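Xylose isomerase domain protein TIM barrel (Planctomyces limnophilus, PDB 3TVA) binds a magnesium ion within a xylose isomerase-like TIM barrel and probably acts as an isomerase. Local coordinates at residues Phe16-Ala21 and Gln39-His44; Gly72-Glu77 and Ala102-Ile107; Leu144-Ala149 and Val174-Leu179. All coordinates share one frame; numbering follows the deposited sequence. Where two conformers were deposited one is given.

Contact 1: Phe16-Ala21 and Gln39-His44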
loop_
_atom_site.group_PDB
_atom_site.type_symbol
_atom_site.label_atom_id
_atom_site.label_comp_id
_atom_site.label_asym_id
_atom_site.label_seq_id
_atom_site.Cartn_x
_atom_site.Cartn_y
_atom_site.Cartn_z
ATOM N N PHE A 16 -7.443 -5.752 -1.347
ATOM C CA PHE A 16 -6.391 -5.429 -2.282
ATOM C C PHE A 16 -6.472 -6.480 -3.388
ATOM O O PHE A 16 -6.410 -7.670 -3.116
ATOM C CB PHE A 16 -5.029 -5.418 -1.568
ATOM C CG PHE A 16 -3.903 -4.960 -2.435
ATOM C CD1 PHE A 16 -3.455 -3.649 -2.376
ATOM C CD2 PHE A 16 -3.295 -5.837 -3.323
ATOM C CE1 PHE A 16 -2.415 -3.213 -3.187
ATOM C CE2 PHE A 16 -2.248 -5.409 -4.139
ATOM C CZ PHE A 16 -1.809 -4.093 -4.060
ATOM N N THR A 17 -6.617 -6.032 -4.629
ATOM C CA THR A 17 -6.849 -6.937 -5.747
ATOM C C THR A 17 -5.772 -6.820 -6.814
ATOM O O THR A 17 -4.966 -5.887 -6.802
ATOM C CB THR A 17 -8.205 -6.665 -6.425
ATOM O OG1 THR A 17 -8.226 -5.329 -6.944
ATOM C CG2 THR A 17 -9.341 -6.846 -5.429
ATOM N N SER A 18 -5.745 -7.808 -7.706
ATOM C CA SER A 18 -4.847 -7.809 -8.859
ATOM C C SER A 18 -5.663 -8.120 -10.102
ATOM O O SER A 18 -6.565 -8.948 -10.037
ATOM C CB SER A 18 -3.765 -8.893 -8.718
ATOM O OG SER A 18 -2.735 -8.501 -7.825
ATOM N N VAL A 19 -5.404 -7.429 -11.210
ATOM C CA VAL A 19 -5.894 -7.892 -12.516
ATOM C C VAL A 19 -5.103 -9.101 -13.039
ATOM O O VAL A 19 -5.664 -10.160 -13.340
ATOM C CB VAL A 19 -5.809 -6.773 -13.572
ATOM C CG1 VAL A 19 -6.310 -7.278 -14.935
ATOM C CG2 VAL A 19 -6.587 -5.556 -13.104
ATOM N N ASP A 20 -3.791 -8.921 -13.155
ATOM C CA ASP A 20 -2.856 -10.017 -13.412
ATOM C C ASP A 20 -1.651 -9.955 -12.458
ATOM O O ASP A 20 -1.483 -10.822 -11.596
ATOM C CB ASP A 20 -2.424 -10.067 -14.890
ATOM C CG ASP A 20 -2.135 -8.682 -15.477
ATOM O OD1 ASP A 20 -2.430 -8.466 -16.673
ATOM O OD2 ASP A 20 -1.604 -7.816 -14.751
ATOM N N ALA A 21 -0.828 -8.916 -12.608
ATOM C CA ALA A 21 0.383 -8.755 -11.804
ATOM C C ALA A 21 0.049 -8.511 -10.340
ATOM O O ALA A 21 -1.030 -8.018 -10.025
ATOM C CB ALA A 21 1.235 -7.608 -12.347
ATOM N N GLN A 39 -8.336 -1.596 -3.651
ATOM C CA GLN A 39 -7.101 -1.081 -4.211
ATOM C C GLN A 39 -6.648 -2.132 -5.204
ATOM O O GLN A 39 -6.937 -3.310 -5.044
ATOM C CB GLN A 39 -6.033 -0.889 -3.139
ATOM C CG GLN A 39 -6.357 0.218 -2.156
ATOM C CD GLN A 39 -5.192 0.499 -1.239
ATOM O OE1 GLN A 39 -4.078 0.054 -1.498
ATOM N NE2 GLN A 39 -5.437 1.238 -0.159
ATOM N N VAL A 40 -5.975 -1.703 -6.257
ATOM C CA VAL A 40 -5.629 -2.617 -7.328
ATOM C C VAL A 40 -4.144 -2.551 -7.642
ATOM O O VAL A 40 -3.591 -1.463 -7.845
ATOM C CB VAL A 40 -6.397 -2.253 -8.620
ATOM C CG1 VAL A 40 -6.142 -3.284 -9.696
ATOM C CG2 VAL A 40 -7.885 -2.156 -8.329
ATOM N N HIS A 41 -3.497 -3.706 -7.711
ATOM C CA HIS A 41 -2.158 -3.732 -8.250
ATOM C C HIS A 41 -2.233 -3.447 -9.760
ATOM O O HIS A 41 -3.045 -4.035 -10.466
ATOM C CB HIS A 41 -1.479 -5.070 -7.979
ATOM C CG HIS A 41 0.000 -5.041 -8.210
ATOM N ND1 HIS A 41 0.553 -4.918 -9.468
ATOM C CD2 HIS A 41 1.041 -5.089 -7.343
ATOM C CE1 HIS A 41 1.874 -4.917 -9.369
ATOM N NE2 HIS A 41 2.194 -5.017 -8.090
ATOM N N ALA A 42 -1.404 -2.532 -10.252
ATOM C CA ALA A 42 -1.445 -2.177 -11.672
ATOM C C ALA A 42 -1.153 -3.397 -12.539
ATOM O O ALA A 42 -0.330 -4.234 -12.190
ATOM C CB ALA A 42 -0.452 -1.058 -11.991
ATOM N N PRO A 43 -1.842 -3.497 -13.672
ATOM C CA PRO A 43 -1.659 -4.629 -14.582
ATOM C C PRO A 43 -0.281 -4.609 -15.214
ATOM O O PRO A 43 0.435 -3.599 -15.127
ATOM C CB PRO A 43 -2.742 -4.414 -15.640
ATOM C CG PRO A 43 -3.013 -2.948 -15.616
ATOM C CD PRO A 43 -2.824 -2.523 -14.180
ATOM N N HIS A 44 0.094 -5.736 -15.807
ATOM C CA HIS A 44 1.328 -5.843 -16.578
ATOM C C HIS A 44 1.352 -4.821 -17.715
ATOM O O HIS A 44 0.303 -4.369 -18.158
ATOM C CB HIS A 44 1.481 -7.267 -17.111
ATOM C CG HIS A 44 1.945 -8.244 -16.074
ATOM N ND1 HIS A 44 3.170 -8.135 -15.443
ATOM C CD2 HIS A 44 1.346 -9.339 -15.546
ATOM C CE1 HIS A 44 3.308 -9.126 -14.581
ATOM N NE2 HIS A 44 2.215 -9.868 -14.621
HETATM O O HOH W 1 -2.618 -6.494 -11.628
#
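T17 grips the neighbouring strand on both sides of V40: its N donates to Q39 O at 2.8 Å, and its O accepts from H41 N at the same length. The two N-H...O angles, 165° and 170°, mark a nearly straight pair of parallel-strand bonds. A third bond is less certain, since T17 was modelled in two conformers: in one, OG1 reaches Q39 O from above the carbonyl plane. On the other side of the sheet the F16 ring bridges two residues of the partner strand. Its CD1 lies 3.9 Å from Q39 CB, and its CE2 is equally far from H41 CB; with CG anti to the backbone N (chi1 -174°), the ring is laid across both. These strands begin and end a beta-alpha-beta unit of the TIM barrel, with helix 27-32 between them. Past the strand ends the chains still meet. D20 OD2 accepts H44 N at 2.9 Å on its syn side, somewhat out of the carboxylate plane. Next to it A21 CB sits over the centre of the H44 ring, 3.4 Å from the centroid, a CH-pi contact. The curl that brings A21 there is tied by S18 OG donating to A21 O at 2.8 Å, while H41 ND1 donates to A42 O. A water accepts from D20 N and lies between the two chains. Further out, Q39 OE1 is hydrogen-bonded to NE2 of H211, a magnesium ligand, and F16 touches E259, another. On T17's face of the sheet, V40 packs on F56 of helix 50-62, which V19 also touches.

Contact 2: Gly72-Glu77 and Ala102-Ile107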
loop_
_atom_site.group_PDB
_atom_site.type_symbol
_atom_site.label_atom_id
_atom_site.label_comp_id
_atom_site.label_asym_id
_atom_site.label_seq_id
_atom_site.Cartn_x
_atom_site.Cartn_y
_atom_site.Cartn_z
ATOM N N GLY A 72 1.857 0.469 -7.835
ATOM C CA GLY A 72 2.942 0.034 -8.693
ATOM C C GLY A 72 3.638 -1.211 -8.170
ATOM O O GLY A 72 3.646 -1.486 -6.975
ATOM N N GLY A 73 4.217 -1.969 -9.086
ATOM C CA GLY A 73 5.067 -3.104 -8.769
ATOM C C GLY A 73 5.817 -3.352 -10.063
ATOM O O GLY A 73 5.312 -3.010 -11.136
ATOM N N PHE A 74 7.004 -3.944 -9.987
ATOM C CA PHE A 74 7.889 -3.940 -11.144
ATOM C C PHE A 74 8.621 -5.251 -11.278
ATOM O O PHE A 74 8.801 -5.972 -10.295
ATOM C CB PHE A 74 8.928 -2.818 -11.016
ATOM C CG PHE A 74 8.356 -1.503 -10.571
ATOM C CD1 PHE A 74 7.705 -0.677 -11.471
ATOM C CD2 PHE A 74 8.467 -1.093 -9.253
ATOM C CE1 PHE A 74 7.176 0.551 -11.059
ATOM C CE2 PHE A 74 7.940 0.124 -8.837
ATOM C CZ PHE A 74 7.294 0.944 -9.743
ATOM N N ASP A 75 9.039 -5.562 -12.498
ATOM C CA ASP A 75 9.849 -6.746 -12.749
ATOM C C ASP A 75 11.200 -6.599 -12.056
ATOM O O ASP A 75 11.753 -5.493 -11.967
ATOM C CB ASP A 75 10.037 -6.952 -14.256
ATOM C CG ASP A 75 8.746 -7.346 -14.956
ATOM O OD1 ASP A 75 8.414 -6.730 -15.994
ATOM O OD2 ASP A 75 8.062 -8.273 -14.466
ATOM N N GLY A 76 11.709 -7.711 -11.541
ATOM C CA GLY A 76 12.998 -7.741 -10.874
ATOM C C GLY A 76 12.939 -7.390 -9.396
ATOM O O GLY A 76 13.969 -7.328 -8.735
ATOM N N GLU A 77 11.743 -7.146 -8.873
ATOM C CA GLU A 77 11.609 -6.875 -7.441
ATOM C C GLU A 77 11.553 -8.188 -6.666
ATOM O O GLU A 77 10.757 -9.072 -6.984
ATOM C CB GLU A 77 10.368 -6.042 -7.159
ATOM C CG GLU A 77 10.505 -4.583 -7.570
ATOM C CD GLU A 77 9.347 -3.734 -7.074
ATOM O OE1 GLU A 77 8.189 -4.199 -7.179
ATOM O OE2 GLU A 77 9.595 -2.607 -6.574
ATOM N N ALA A 102 9.604 5.534 -15.232
ATOM C CA ALA A 102 8.773 5.564 -16.440
ATOM C C ALA A 102 7.535 4.659 -16.302
ATOM O O ALA A 102 6.436 5.014 -16.737
ATOM C CB ALA A 102 9.601 5.168 -17.704
ATOM N N GLU A 103 7.710 3.502 -15.681
ATOM C CA GLU A 103 6.574 2.632 -15.399
ATOM C C GLU A 103 5.560 3.277 -14.457
ATOM O O GLU A 103 4.357 3.131 -14.671
ATOM C CB GLU A 103 7.021 1.296 -14.813
ATOM C CG GLU A 103 7.444 0.287 -15.833
ATOM C CD GLU A 103 7.284 -1.129 -15.312
ATOM O OE1 GLU A 103 8.318 -1.776 -15.044
ATOM O OE2 GLU A 103 6.127 -1.590 -15.160
HETATM N N MSE A 104 6.025 3.975 -13.419
HETATM C CA MSE A 104 5.095 4.627 -12.475
HETATM C C MSE A 104 4.301 5.714 -13.197
HETATM O O MSE A 104 3.124 5.955 -12.899
HETATM C CB MSE A 104 5.831 5.258 -11.274
HETATM C CG MSE A 104 6.097 4.327 -10.107
HETATM SE SE MSE A 104 4.503 3.421 -9.415
HETATM C CE MSE A 104 3.461 4.930 -8.897
ATOM N N LYS A 105 4.949 6.389 -14.137
ATOM C CA LYS A 105 4.227 7.370 -14.949
ATOM C C LYS A 105 3.171 6.739 -15.866
ATOM O O LYS A 105 2.099 7.301 -16.025
ATOM C CB LYS A 105 5.177 8.267 -15.732
ATOM C CG LYS A 105 6.023 9.171 -14.821
ATOM C CD LYS A 105 6.974 10.031 -15.647
ATOM C CE LYS A 105 7.965 10.751 -14.745
ATOM N NZ LYS A 105 8.929 11.536 -15.540
ATOM N N GLU A 106 3.458 5.581 -16.456
ATOM C CA GLU A 106 2.431 4.854 -17.217
ATOM C C GLU A 106 1.303 4.379 -16.308
ATOM O O GLU A 106 0.150 4.342 -16.710
ATOM C CB GLU A 106 3.009 3.615 -17.890
ATOM C CG GLU A 106 4.006 3.859 -18.978
ATOM C CD GLU A 106 4.685 2.555 -19.381
ATOM O OE1 GLU A 106 5.908 2.586 -19.670
ATOM O OE2 GLU A 106 3.989 1.499 -19.375
ATOM N N ILE A 107 1.646 3.984 -15.085
ATOM C CA ILE A 107 0.633 3.552 -14.134
ATOM C C ILE A 107 -0.247 4.743 -13.736
ATOM O O ILE A 107 -1.467 4.612 -13.616
ATOM C CB ILE A 107 1.273 2.826 -12.927
ATOM C CG1 ILE A 107 1.738 1.426 -13.369
ATOM C CG2 ILE A 107 0.290 2.711 -11.761
ATOM C CD1 ILE A 107 2.806 0.823 -12.455
HETATM O O HOH W 2 7.905 -4.207 -14.718
#
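F74 and M104 form the tight part of this contact. F74 CZ comes within 3.6 Å of M104 CG, which lies at the ring edge, near its plane. The selenium of this selenomethionine is 5.0 Å from the ring centroid and 74° off the ring normal, so the Met-aromatic contact is edge-on. M104 is bent at both chi2 (-54°) and chi3 (-60°), folding the selenium back between the ring and G72. Because G72 has no side chain, SE approaches its CA to 3.8 Å, and I107 CD1 packs on the same CA at an equal distance. Both helix residues are buried, and M104 also touches I119 and L121 of strand 118-121.

At E103, one residue before M104 and a turn before I107, the packing gives way to polar, wetter surroundings. E103 lies along the F74 edge with its CB 3.8 Å from F74 CE1, its carboxylate plane almost perpendicular to the ring. OE2 is held in a salt bridge by R48, and a water donates to E103 OE1 and accepts from D75 N at 2.8 Å; D75 itself is exposed. The loop holds its own shape here, F74 N donating to E77 OE1 (3.1 Å) across a type II turn. Helix 97-114 thus packs against the loop that leaves the C-terminal end of strand 66-71, the end of a TIM barrel at which the metal site lies.

Contact 3: Leu144-Ala149 and Val174-Leu179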
loop_
_atom_site.group_PDB
_atom_site.type_symbol
_atom_site.label_atom_id
_atom_site.label_comp_id
_atom_site.label_asym_id
_atom_site.label_seq_id
_atom_site.Cartn_x
_atom_site.Cartn_y
_atom_site.Cartn_z
ATOM N N LEU A 144 7.911 12.471 -10.361
ATOM C CA LEU A 144 6.712 11.641 -10.412
ATOM C C LEU A 144 5.487 12.384 -9.856
ATOM O O LEU A 144 4.373 12.248 -10.378
ATOM C CB LEU A 144 6.943 10.343 -9.640
ATOM C CG LEU A 144 5.757 9.385 -9.487
ATOM C CD1 LEU A 144 5.181 8.936 -10.854
ATOM C CD2 LEU A 144 6.193 8.177 -8.646
ATOM N N LEU A 145 5.691 13.168 -8.797
ATOM C CA LEU A 145 4.590 13.921 -8.191
ATOM C C LEU A 145 4.014 14.973 -9.135
ATOM O O LEU A 145 2.804 15.210 -9.156
ATOM C CB LEU A 145 5.041 14.561 -6.874
ATOM C CG LEU A 145 5.107 13.492 -5.778
ATOM C CD1 LEU A 145 6.069 13.926 -4.700
ATOM C CD2 LEU A 145 3.709 13.229 -5.199
ATOM N N THR A 146 4.874 15.582 -9.936
ATOM C CA THR A 146 4.418 16.558 -10.938
ATOM C C THR A 146 3.538 15.863 -11.977
ATOM O O THR A 146 2.488 16.383 -12.373
ATOM C CB THR A 146 5.620 17.226 -11.632
ATOM O OG1 THR A 146 6.326 18.010 -10.669
ATOM C CG2 THR A 146 5.189 18.135 -12.846
ATOM N N HIS A 147 3.967 14.679 -12.405
ATOM C CA HIS A 147 3.243 13.935 -13.425
ATOM C C HIS A 147 1.865 13.568 -12.882
ATOM O O HIS A 147 0.842 13.724 -13.561
ATOM C CB HIS A 147 4.020 12.670 -13.808
ATOM C CG HIS A 147 3.409 11.910 -14.947
ATOM N ND1 HIS A 147 3.789 12.101 -16.258
ATOM C CD2 HIS A 147 2.433 10.977 -14.974
ATOM C CE1 HIS A 147 3.082 11.310 -17.044
ATOM N NE2 HIS A 147 2.252 10.616 -16.290
ATOM N N ALA A 148 1.836 13.095 -11.641
ATOM C CA ALA A 148 0.572 12.768 -10.995
ATOM C C ALA A 148 -0.317 14.004 -10.781
ATOM O O ALA A 148 -1.537 13.935 -10.986
ATOM C CB ALA A 148 0.815 12.041 -9.668
ATOM N N ALA A 149 0.281 15.121 -10.367
ATOM C CA ALA A 149 -0.480 16.365 -10.185
ATOM C C ALA A 149 -1.159 16.773 -11.489
ATOM O O ALA A 149 -2.299 17.242 -11.481
ATOM C CB ALA A 149 0.424 17.510 -9.691
ATOM N N VAL A 174 10.790 16.295 0.248
ATOM C CA VAL A 174 10.107 16.317 -1.042
ATOM C C VAL A 174 9.169 17.529 -1.099
ATOM O O VAL A 174 9.138 18.269 -2.091
ATOM C CB VAL A 174 9.321 15.012 -1.279
ATOM C CG1 VAL A 174 8.408 15.150 -2.490
ATOM C CG2 VAL A 174 10.287 13.831 -1.450
ATOM N N ASN A 175 8.409 17.725 -0.022
ATOM C CA ASN A 175 7.580 18.917 0.167
ATOM C C ASN A 175 6.600 19.213 -0.979
ATOM O O ASN A 175 6.658 20.286 -1.560
ATOM C CB ASN A 175 8.459 20.165 0.450
ATOM C CG ASN A 175 7.651 21.332 1.043
ATOM O OD1 ASN A 175 6.536 21.137 1.526
ATOM N ND2 ASN A 175 8.217 22.540 1.022
ATOM N N ARG A 176 5.687 18.276 -1.256
ATOM C CA ARG A 176 4.669 18.427 -2.301
ATOM C C ARG A 176 3.307 18.096 -1.695
ATOM O O ARG A 176 3.198 17.163 -0.896
ATOM C CB ARG A 176 4.946 17.464 -3.486
ATOM C CG ARG A 176 6.218 17.792 -4.308
ATOM C CD ARG A 176 6.076 19.143 -5.030
ATOM N NE ARG A 176 7.199 19.438 -5.932
ATOM C CZ ARG A 176 7.315 18.977 -7.175
ATOM N NH1 ARG A 176 6.384 18.174 -7.701
ATOM N NH2 ARG A 176 8.379 19.322 -7.894
ATOM N N PRO A 177 2.265 18.850 -2.075
ATOM C CA PRO A 177 0.933 18.679 -1.465
ATOM C C PRO A 177 0.223 17.379 -1.832
ATOM O O PRO A 177 -0.691 16.978 -1.122
ATOM C CB PRO A 177 0.132 19.879 -2.004
ATOM C CG PRO A 177 0.801 20.189 -3.335
ATOM C CD PRO A 177 2.282 19.951 -3.060
ATOM N N ASN A 178 0.597 16.765 -2.946
ATOM C CA ASN A 178 -0.017 15.510 -3.374
ATOM C C ASN A 178 0.741 14.255 -2.924
ATOM O O ASN A 178 0.531 13.177 -3.469
ATOM C CB ASN A 178 -0.362 15.495 -4.868
ATOM C CG ASN A 178 0.856 15.584 -5.733
ATOM O OD1 ASN A 178 1.831 16.249 -5.370
ATOM N ND2 ASN A 178 0.831 14.900 -6.876
ATOM N N LEU A 179 1.728 14.423 -2.046
ATOM C CA LEU A 179 2.416 13.263 -1.480
ATOM C C LEU A 179 1.851 12.847 -0.129
ATOM O O LEU A 179 1.725 13.670 0.775
ATOM C CB LEU A 179 3.922 13.524 -1.342
ATOM C CG LEU A 179 4.762 12.388 -0.735
ATOM C CD1 LEU A 179 4.723 11.138 -1.631
ATOM C CD2 LEU A 179 6.220 12.846 -0.534
HETATM O O HOH W 3 9.025 18.411 -10.630
#
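L145 supplies the apolar part, its two methyls sharing the work against segment 174-179. CD1 meets V174 CG1 at 3.4 Å, tighter than usual van der Waals contact, and also lies against R176 CG at 3.9 Å. CD2 rests on L179 CB, again 3.9 Å away and almost as near to CD1, and beside the N178 amide, 3.6 Å from OD1. The leucine and asparagine side chains run past each other in opposite directions.

Hydrogen bonds flank this apolar centre. N178 ND2 donates to L145 O at 3.0 Å with an N-H...O angle of 161°, the acceptor lying close to the amide plane. That oxygen already receives the helical bond from A149 N, and the two donors come from opposite faces of the carbonyl plane, so the asparagine is added without displacing the helix bond. The amide is put there by CG standing between backbone N and carbonyl carbon (chi1 64°), and ND2 has a second acceptor in Q153 O. At the more solvent-accessible edge, R176 NH1 donates to T146 OG1 at 3.0 Å, 18° out of the guanidinium plane, although R176 was modelled in two conformers and this bond is less secure. A water links the same pair, 2.7 Å from T146 OG1 and accepting from R176 NH2.

The backbone turns twice: N175 leaves helix 164-174 with positive phi, and a type I turn spans R176 to L179. The result is the packing of an outer TIM-barrel helix, 132-149, against the alpha-to-beta loop that leads into strand 179-183, at the N-terminal end of the barrel strands.

How the contacts relate
From the N terminus, contact 1 closes first, bringing 16-21 and 39-44 together around a loop that holds helix 27-32. Contact 2 then closes the excursion from 72-77 through helix 82-88 to 102-107, and contact 3 the one from 144-149 through strand 154-158 and helix 164-174 to 174-179. The three are in series; none nests in or crosses another. Contact 2 is the physical middle: A42 CB packs 3.6 Å from I107 CG1 on one side, and M104 CB lies 3.8 Å from L144 CD1 on the other. Contacts 1 and 3 do not touch, their nearest atoms being about 12 Å apart. Together they run from the barrel strands near the metal site to the outer helices.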